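Local coordinates for protein aminopeptidase N (Francisella tularensis subsp. tularensis, PDB 5DLL) that probably trims intracellular peptides as a zinc-dependent aminopeptidase of the M1 family, releasing single amino acids from their N termini, at residues Ile166-Gly171 against Ala186-Pro191; Cys196-Leu201 against Gly273-Lys278; Phe365-Ser370 against Thr389-Asn394. One frame throughout, in Å; residues are numbered along the deposited sequence.

Interaction 1. Residues Ile166-Gly171 against Ala186-Pro191; sequences IILSNG and AVWKDP
Trp188 NE1 donates to the backbone O of Ile167 at 2.9 Å. The contact lies in the N-terminal beta domain of this M1 aminopeptidase. It joins the edge strand 166-169 of a four-stranded antiparallel sheet to strand 183-191 of the large mixed sheet. The two strands run nearly the same way, 20° apart, with short-segment axes 7.2 Å from each other. They are not paired by backbone bonds, so the indole spans the gap between the sheets. The bond is bent, and the carbonyl oxygen sits 19° out of the indole plane. With CG of Trp188 anti to its carbonyl carbon, the ring extends along the facing backbone. Ser169 N lies 3.5 Å above one ring face, offset toward the rim. The six-membered part also meets apolar and polar atoms: Leu168 CD2 lies 3.7 Å from CZ2 of Trp188, and Gly171 O approaches the edge near the ring plane. At one end, Ile167 CD1 packs on Ala186 CB at 3.5 Å. At the other, the polar groups are buried and have partners elsewhere: Asp190 OD2 forms a salt bridge with Lys194 NZ, while Asn170 bonds to Lys278 O and Ala200 N. The segments close together where Gly171, at backbone angles that suit glycine, turns its CA-H toward Lys189 O at 3.3 Å.

Interaction 2. Residues Cys196-Leu201 against Gly273-Lys278; sequences CYLFAL and GAMENK
Leu198 and Asn277 bring the two backbones nearest, with their CA atoms 4.4 Å apart. One long, weak hydrogen bond crosses here, from Lys278 N to Leu198 O at 3.4 Å. The rest is side-chain contact. Leu198 touches with its CD2 branch. CD2 lies 3.5 Å from CG of Glu276 and 4.0 Å from CE of Met275. Met275 starts with CG anti to the backbone N (chi1 -179°) and then bends twice, which carries its methyl to the edge of the Tyr197 ring. There CE is 4.0 Å from CD1 of Tyr197, and the two side chains cross at about a right angle. Glu276 takes a different path. Its CG sits between the backbone N and the carbonyl carbon (chi1 73°), and a further bend follows. OE2 then lies in the plane of the Tyr197 ring, 3.8 Å from CE1, with the carboxylate and ring planes 85° apart. The same OE2 forms a salt bridge with Lys331, and Tyr197 OH bonds to Thr321 OG1. Asn277 lays its CB and amide carbon against the methyl of Ala200; its CB is 3.5 Å from Ala200 CB. All the touching residues are buried. Glu276 lies beside the zinc ligands His313 and Glu332. The run Gly273-Asn277 is the GAMEN exopeptidase motif of M1 aminopeptidases, whose glutamate in relatives recognises the free amino group of the substrate.

Interaction 3. Residues Phe365-Ser370 against Thr389-Asn394; sequences FAEDAS and TVTVYN
Glu367 OE1 accepts two hydrogen bonds from one residue, Thr391. The hydroxyl OG1 of Thr391 donates to it at 2.6 Å, and the backbone N of Thr391 donates to it at 3.1 Å. The amide comes in nearly along the C-O axis of the carboxylate. The hydroxyl approaches on the anti side and 35° out of the carboxylate plane. This joins the C-terminal end of helix 349-369 to the first turn of helix 390-423, both in the catalytic domain. The close part is small and centres on the end of one side chain. Glu367 sends CG anti to its backbone N (chi1 -173°) and stays extended, which takes the carboxylate across to the other helix. Its other oxygen, OE2, rests 3.4 Å from CG2 of Thr389, whose side chain crosses Glu367 at about a right angle. Thr389 is the N-cap of its helix: OG1 accepts a weak bond from Val392 N and is also hydrogen-bonded to His374 NE2. Around this point the contact is loose. The short helix axes stay 10.2 Å apart and run at 139°, and the two segments bury little surface. Asp368 OD1 is 3.8 Å from Thr391 OG1, with no bond between them. Asp368 OD2 instead bonds to Gln364 NE2. That amide also donates to Thr391 OG1. Glu367, Thr389 and Val390 are only partly exposed, so solvent borders this side, whereas Asp368 and Thr391 are buried. Chemically, a carboxylate sits at a helix N terminus, where first-turn N-H groups and the helix dipole would be expected to favour its negative charge. Both bonds fall on OE1, so they fix where that oxygen sits more than the turn of the carboxylate.

The three contacts follow one another in series; none encloses or crosses another. Interaction 1 closes a short excursion of 14 residues, mostly strand, and ties two sheets of the N-terminal domain. Interaction 2 opens soon after, in the loop following strand 193-195. It closes a much longer span of 71 residues and joins the N-terminal domain to the catalytic domain. The two contacts touch, for example through Ser169 OG and Ala200 O, making one continuous junction. Interaction 3 comes later and closes an 18-residue connection between two helices of the catalytic domain. Its nearest atoms are about 8 Å from those of interaction 2 and about 18 Å from those of interaction 1.

Interaction 1. Residues Ile166-Gly171 against Ala186-Pro191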
loop_
_atom_site.group_PDB
_atom_site.type_symbol
_atom_site.label_atom_id
_atom_site.label_comp_id
_atom_site.label_asym_id
_atom_site.label_seq_id
_atom_site.Cartn_x
_atom_site.Cartn_y
_atom_site.Cartn_z
ATOM N N ILE A 166 -25.771 19.212 -0.641
ATOM C CA ILE A 166 -24.718 18.765 0.258
ATOM C C ILE A 166 -23.510 19.658 0.041
ATOM O O ILE A 166 -22.932 19.660 -1.044
ATOM C CB ILE A 166 -24.349 17.286 -0.005
ATOM C CG1 ILE A 166 -25.565 16.377 0.242
ATOM C CG2 ILE A 166 -23.156 16.855 0.842
ATOM C CD1 ILE A 166 -26.180 16.485 1.625
ATOM N N ILE A 167 -23.146 20.424 1.068
ATOM C CA ILE A 167 -22.002 21.340 0.998
ATOM C C ILE A 167 -21.091 21.133 2.209
ATOM O O ILE A 167 -21.406 21.559 3.320
ATOM C CB ILE A 167 -22.444 22.821 0.864
ATOM C CG1 ILE A 167 -23.600 23.163 1.812
ATOM C CG2 ILE A 167 -22.876 23.116 -0.570
ATOM C CD1 ILE A 167 -23.946 24.637 1.837
ATOM N N LEU A 168 -19.958 20.467 1.979
ATOM C CA LEU A 168 -19.111 19.971 3.056
ATOM C C LEU A 168 -17.714 20.575 3.034
ATOM O O LEU A 168 -17.220 20.992 1.989
ATOM C CB LEU A 168 -18.980 18.451 2.960
ATOM C CG LEU A 168 -20.254 17.648 2.696
ATOM C CD1 LEU A 168 -19.915 16.167 2.656
ATOM C CD2 LEU A 168 -21.322 17.936 3.741
ATOM N N SER A 169 -17.091 20.607 4.211
ATOM C CA SER A 169 -15.684 20.956 4.362
ATOM C C SER A 169 -15.195 20.416 5.702
ATOM O O SER A 169 -15.905 19.654 6.351
ATOM C CB SER A 169 -15.469 22.469 4.265
ATOM O OG SER A 169 -14.082 22.774 4.213
ATOM N N ASN A 170 -13.999 20.819 6.125
ATOM C CA ASN A 170 -13.367 20.233 7.315
ATOM C C ASN A 170 -13.977 20.713 8.635
ATOM O O ASN A 170 -14.268 21.902 8.800
ATOM C CB ASN A 170 -11.860 20.520 7.341
ATOM C CG ASN A 170 -11.212 20.357 5.992
ATOM O OD1 ASN A 170 -11.178 21.293 5.200
ATOM N ND2 ASN A 170 -10.691 19.174 5.724
ATOM N N GLY A 171 -14.140 19.775 9.569
ATOM C CA GLY A 171 -14.593 20.074 10.925
ATOM C C GLY A 171 -16.089 19.917 11.119
ATOM O O GLY A 171 -16.727 19.057 10.505
ATOM N N ALA A 186 -23.399 27.083 4.447
ATOM C CA ALA A 186 -22.950 26.274 5.574
ATOM C C ALA A 186 -21.571 26.756 6.017
ATOM O O ALA A 186 -20.739 27.114 5.183
ATOM C CB ALA A 186 -22.899 24.805 5.185
ATOM N N VAL A 187 -21.336 26.777 7.324
ATOM C CA VAL A 187 -20.050 27.184 7.866
ATOM C C VAL A 187 -19.427 25.994 8.589
ATOM O O VAL A 187 -20.056 25.396 9.464
ATOM C CB VAL A 187 -20.187 28.379 8.828
ATOM C CG1 VAL A 187 -18.813 28.927 9.201
ATOM C CG2 VAL A 187 -21.038 29.472 8.197
ATOM N N TRP A 188 -18.197 25.657 8.208
ATOM C CA TRP A 188 -17.470 24.533 8.782
ATOM C C TRP A 188 -16.223 25.031 9.497
ATOM O O TRP A 188 -15.300 25.544 8.860
ATOM C CB TRP A 188 -17.067 23.554 7.681
ATOM C CG TRP A 188 -18.226 22.873 7.034
ATOM C CD1 TRP A 188 -18.954 23.319 5.968
ATOM C CD2 TRP A 188 -18.794 21.618 7.413
ATOM N NE1 TRP A 188 -19.944 22.416 5.664
ATOM C CE2 TRP A 188 -19.868 21.363 6.537
ATOM C CE3 TRP A 188 -18.501 20.687 8.412
ATOM C CZ2 TRP A 188 -20.646 20.213 6.625
ATOM C CZ3 TRP A 188 -19.275 19.545 8.503
ATOM C CH2 TRP A 188 -20.337 19.316 7.613
ATOM N N LYS A 189 -16.198 24.878 10.816
ATOM C CA LYS A 189 -15.038 25.257 11.619
ATOM C C LYS A 189 -14.216 24.030 11.992
ATOM O O LYS A 189 -14.764 23.010 12.399
ATOM C CB LYS A 189 -15.484 25.997 12.884
ATOM C CG LYS A 189 -14.341 26.437 13.785
ATOM C CD LYS A 189 -14.765 27.561 14.719
ATOM C CE LYS A 189 -13.775 27.751 15.858
ATOM N NZ LYS A 189 -12.371 27.907 15.379
ATOM N N ASP A 190 -12.901 24.141 11.838
ATOM C CA ASP A 190 -11.954 23.109 12.255
ATOM C C ASP A 190 -10.935 23.777 13.188
ATOM O O ASP A 190 -10.013 24.451 12.723
ATOM C CB ASP A 190 -11.259 22.489 11.036
ATOM C CG ASP A 190 -10.307 21.352 11.401
ATOM O OD1 ASP A 190 -9.956 21.195 12.587
ATOM O OD2 ASP A 190 -9.899 20.611 10.486
ATOM N N PRO A 191 -11.101 23.586 14.508
ATOM C CA PRO A 191 -10.326 24.327 15.507
ATOM C C PRO A 191 -8.852 23.962 15.608
ATOM O O PRO A 191 -8.093 24.714 16.221
ATOM C CB PRO A 191 -11.035 23.990 16.825
ATOM C CG PRO A 191 -11.681 22.674 16.588
ATOM C CD PRO A 191 -12.037 22.629 15.131
#

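Interaction 2. Residues Cys196-Leu201 against Gly273-Lys278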
loop_
_atom_site.group_PDB
_atom_site.type_symbol
_atom_site.label_atom_id
_atom_site.label_comp_id
_atom_site.label_asym_id
_atom_site.label_seq_id
_atom_site.Cartn_x
_atom_site.Cartn_y
_atom_site.Cartn_z
ATOM N N CYS A 196 -2.412 23.253 4.610
ATOM C CA CYS A 196 -3.463 23.387 3.605
ATOM C C CYS A 196 -3.672 22.146 2.727
ATOM O O CYS A 196 -4.747 21.993 2.151
ATOM C CB CYS A 196 -3.224 24.624 2.729
ATOM S SG CYS A 196 -1.601 24.731 1.942
ATOM N N TYR A 197 -2.682 21.256 2.630
ATOM C CA TYR A 197 -2.816 20.060 1.786
ATOM C C TYR A 197 -3.914 19.113 2.286
ATOM O O TYR A 197 -4.376 18.236 1.545
ATOM C CB TYR A 197 -1.472 19.326 1.628
ATOM C CG TYR A 197 -1.051 18.446 2.794
ATOM C CD1 TYR A 197 -1.529 17.141 2.913
ATOM C CD2 TYR A 197 -0.155 18.906 3.756
ATOM C CE1 TYR A 197 -1.145 16.325 3.972
ATOM C CE2 TYR A 197 0.238 18.097 4.817
ATOM C CZ TYR A 197 -0.263 16.806 4.922
ATOM O OH TYR A 197 0.111 15.995 5.971
ATOM N N LEU A 198 -4.327 19.303 3.538
ATOM C CA LEU A 198 -5.438 18.557 4.135
ATOM C C LEU A 198 -6.767 19.291 4.056
ATOM O O LEU A 198 -7.769 18.818 4.602
ATOM C CB LEU A 198 -5.141 18.268 5.603
ATOM C CG LEU A 198 -3.885 17.448 5.831
ATOM C CD1 LEU A 198 -3.526 17.516 7.297
ATOM C CD2 LEU A 198 -4.085 16.014 5.363
ATOM N N PHE A 199 -6.788 20.444 3.399
ATOM C CA PHE A 199 -8.037 21.154 3.195
ATOM C C PHE A 199 -8.852 20.418 2.133
ATOM O O PHE A 199 -8.296 19.941 1.135
ATOM C CB PHE A 199 -7.804 22.610 2.770
ATOM C CG PHE A 199 -9.045 23.282 2.273
ATOM C CD1 PHE A 199 -9.409 23.192 0.934
ATOM C CD2 PHE A 199 -9.880 23.952 3.146
ATOM C CE1 PHE A 199 -10.574 23.775 0.475
ATOM C CE2 PHE A 199 -11.048 24.542 2.690
ATOM C CZ PHE A 199 -11.395 24.454 1.356
ATOM N N ALA A 200 -10.163 20.328 2.355
ATOM C CA ALA A 200 -11.076 19.765 1.360
ATOM C C ALA A 200 -12.434 20.461 1.348
ATOM O O ALA A 200 -12.905 20.975 2.373
ATOM C CB ALA A 200 -11.256 18.272 1.583
ATOM N N LEU A 201 -13.047 20.464 0.167
ATOM C CA LEU A 201 -14.400 20.966 -0.030
ATOM C C LEU A 201 -15.129 20.029 -0.984
ATOM O O LEU A 201 -14.545 19.561 -1.959
ATOM C CB LEU A 201 -14.364 22.383 -0.609
ATOM C CG LEU A 201 -15.717 23.019 -0.986
ATOM C CD1 LEU A 201 -15.694 24.527 -0.760
ATOM C CD2 LEU A 201 -16.135 22.698 -2.419
ATOM N N GLY A 273 -7.000 8.021 -5.210
ATOM C CA GLY A 273 -7.410 6.701 -4.728
ATOM C C GLY A 273 -8.059 6.844 -3.368
ATOM O O GLY A 273 -9.204 6.433 -3.162
ATOM N N ALA A 274 -7.310 7.435 -2.439
ATOM C CA ALA A 274 -7.826 7.811 -1.133
ATOM C C ALA A 274 -7.037 9.005 -0.609
ATOM O O ALA A 274 -5.849 9.140 -0.902
ATOM C CB ALA A 274 -7.718 6.637 -0.173
ATOM N N MET A 275 -7.691 9.879 0.154
ATOM C CA MET A 275 -7.008 11.056 0.694
ATOM C C MET A 275 -7.477 11.376 2.106
ATOM O O MET A 275 -8.671 11.347 2.389
ATOM C CB MET A 275 -7.201 12.271 -0.226
ATOM C CG MET A 275 -6.497 13.542 0.250
ATOM S SD MET A 275 -4.690 13.430 0.309
ATOM C CE MET A 275 -4.308 14.536 1.672
ATOM N N GLU A 276 -6.521 11.724 2.968
ATOM C CA GLU A 276 -6.767 11.842 4.403
ATOM C C GLU A 276 -7.248 13.220 4.851
ATOM O O GLU A 276 -6.922 13.654 5.961
ATOM C CB GLU A 276 -5.492 11.485 5.186
ATOM C CG GLU A 276 -4.378 12.527 5.140
ATOM C CD GLU A 276 -3.209 12.154 4.253
ATOM O OE1 GLU A 276 -3.376 11.309 3.342
ATOM O OE2 GLU A 276 -2.118 12.732 4.481
ATOM N N ASN A 277 -8.031 13.908 4.025
ATOM C CA ASN A 277 -8.417 15.282 4.354
ATOM C C ASN A 277 -9.092 15.300 5.721
ATOM O O ASN A 277 -9.952 14.466 5.997
ATOM C CB ASN A 277 -9.337 15.889 3.289
ATOM C CG ASN A 277 -8.756 15.806 1.894
ATOM O OD1 ASN A 277 -9.365 15.226 0.999
ATOM N ND2 ASN A 277 -7.578 16.386 1.700
ATOM N N LYS A 278 -8.677 16.235 6.573
ATOM C CA LYS A 278 -9.084 16.251 7.975
ATOM C C LYS A 278 -10.607 16.309 8.132
ATOM O O LYS A 278 -11.247 17.269 7.709
ATOM C CB LYS A 278 -8.412 17.425 8.694
ATOM C CG LYS A 278 -8.808 17.639 10.151
ATOM C CD LYS A 278 -8.451 16.461 11.042
ATOM C CE LYS A 278 -8.547 16.829 12.520
ATOM N NZ LYS A 278 -7.283 17.444 13.018
#

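Interaction 3. Residues Phe365-Ser370 against Thr389-Asn394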
loop_
_atom_site.group_PDB
_atom_site.type_symbol
_atom_site.label_atom_id
_atom_site.label_comp_id
_atom_site.label_asym_id
_atom_site.label_seq_id
_atom_site.Cartn_x
_atom_site.Cartn_y
_atom_site.Cartn_z
ATOM N N PHE A 365 13.539 -4.272 -2.251
ATOM C CA PHE A 365 14.877 -4.787 -2.541
ATOM C C PHE A 365 15.243 -4.544 -4.004
ATOM O O PHE A 365 16.378 -4.176 -4.304
ATOM C CB PHE A 365 14.960 -6.286 -2.217
ATOM C CG PHE A 365 15.197 -6.600 -0.754
ATOM C CD1 PHE A 365 14.949 -5.665 0.251
ATOM C CD2 PHE A 365 15.647 -7.863 -0.382
ATOM C CE1 PHE A 365 15.164 -5.981 1.582
ATOM C CE2 PHE A 365 15.862 -8.180 0.948
ATOM C CZ PHE A 365 15.620 -7.239 1.930
ATOM N N ALA A 366 14.277 -4.741 -4.902
ATOM C CA ALA A 366 14.488 -4.510 -6.338
ATOM C C ALA A 366 14.759 -3.039 -6.656
ATOM O O ALA A 366 15.548 -2.730 -7.553
ATOM C CB ALA A 366 13.295 -5.010 -7.144
ATOM N N GLU A 367 14.097 -2.142 -5.924
ATOM C CA GLU A 367 14.315 -0.702 -6.063
ATOM C C GLU A 367 15.687 -0.272 -5.533
ATOM O O GLU A 367 16.342 0.582 -6.132
ATOM C CB GLU A 367 13.209 0.070 -5.341
ATOM C CG GLU A 367 13.247 1.577 -5.560
ATOM C CD GLU A 367 11.975 2.263 -5.099
ATOM O OE1 GLU A 367 11.591 2.091 -3.920
ATOM O OE2 GLU A 367 11.361 2.978 -5.916
ATOM N N ASP A 368 16.117 -0.861 -4.418
ATOM C CA ASP A 368 17.429 -0.557 -3.838
ATOM C C ASP A 368 18.584 -1.176 -4.639
ATOM O O ASP A 368 19.736 -0.767 -4.476
ATOM C CB ASP A 368 17.504 -1.005 -2.369
ATOM C CG ASP A 368 17.007 0.059 -1.386
ATOM O OD1 ASP A 368 16.790 1.231 -1.781
ATOM O OD2 ASP A 368 16.844 -0.288 -0.196
ATOM N N ALA A 369 18.276 -2.160 -5.486
ATOM C CA ALA A 369 19.257 -2.746 -6.412
ATOM C C ALA A 369 19.373 -1.946 -7.715
ATOM O O ALA A 369 20.358 -2.083 -8.444
ATOM C CB ALA A 369 18.882 -4.187 -6.724
ATOM N N SER A 370 18.366 -1.117 -7.994
ATOM C CA SER A 370 18.271 -0.375 -9.252
ATOM C C SER A 370 19.056 0.947 -9.216
ATOM O O SER A 370 19.534 1.365 -8.154
ATOM C CB SER A 370 16.790 -0.108 -9.589
ATOM O OG SER A 370 16.234 0.937 -8.800
ATOM N N THR A 389 7.260 5.999 -3.413
ATOM C CA THR A 389 7.955 4.745 -3.704
ATOM C C THR A 389 7.831 3.780 -2.538
ATOM O O THR A 389 7.585 4.194 -1.403
ATOM C CB THR A 389 9.457 4.987 -3.938
ATOM O OG1 THR A 389 10.022 5.649 -2.799
ATOM C CG2 THR A 389 9.681 5.840 -5.170
ATOM N N VAL A 390 8.014 2.492 -2.825
ATOM C CA VAL A 390 7.995 1.457 -1.785
ATOM C C VAL A 390 9.102 1.645 -0.741
ATOM O O VAL A 390 8.911 1.344 0.433
ATOM C CB VAL A 390 8.049 0.025 -2.375
ATOM C CG1 VAL A 390 6.790 -0.258 -3.178
ATOM C CG2 VAL A 390 9.286 -0.188 -3.237
ATOM N N THR A 391 10.252 2.156 -1.163
ATOM C CA THR A 391 11.302 2.542 -0.225
ATOM C C THR A 391 10.778 3.531 0.826
ATOM O O THR A 391 10.916 3.296 2.022
ATOM C CB THR A 391 12.499 3.168 -0.964
ATOM O OG1 THR A 391 13.128 2.173 -1.786
ATOM C CG2 THR A 391 13.519 3.744 0.021
ATOM N N VAL A 392 10.172 4.626 0.379
ATOM C CA VAL A 392 9.731 5.686 1.290
ATOM C C VAL A 392 8.554 5.238 2.175
ATOM O O VAL A 392 8.526 5.534 3.367
ATOM C CB VAL A 392 9.354 6.972 0.514
ATOM C CG1 VAL A 392 8.722 8.015 1.429
ATOM C CG2 VAL A 392 10.579 7.559 -0.173
ATOM N N TYR A 393 7.597 4.519 1.590
ATOM C CA TYR A 393 6.380 4.119 2.305
ATOM C C TYR A 393 6.562 2.824 3.093
ATOM O O TYR A 393 6.372 2.793 4.313
ATOM C CB TYR A 393 5.217 3.949 1.319
ATOM C CG TYR A 393 4.580 5.249 0.881
ATOM C CD1 TYR A 393 5.348 6.278 0.329
ATOM C CD2 TYR A 393 3.205 5.453 1.010
ATOM C CE1 TYR A 393 4.768 7.470 -0.072
ATOM C CE2 TYR A 393 2.617 6.641 0.605
ATOM C CZ TYR A 393 3.402 7.645 0.063
ATOM O OH TYR A 393 2.825 8.827 -0.338
ATOM N N ASN A 394 6.932 1.762 2.383
ATOM C CA ASN A 394 6.940 0.415 2.948
ATOM C C ASN A 394 8.196 0.102 3.765
ATOM O O ASN A 394 8.092 -0.497 4.834
ATOM C CB ASN A 394 6.714 -0.625 1.847
ATOM C CG ASN A 394 5.452 -0.352 1.041
ATOM O OD1 ASN A 394 5.509 0.198 -0.054
ATOM N ND2 ASN A 394 4.304 -0.716 1.592
#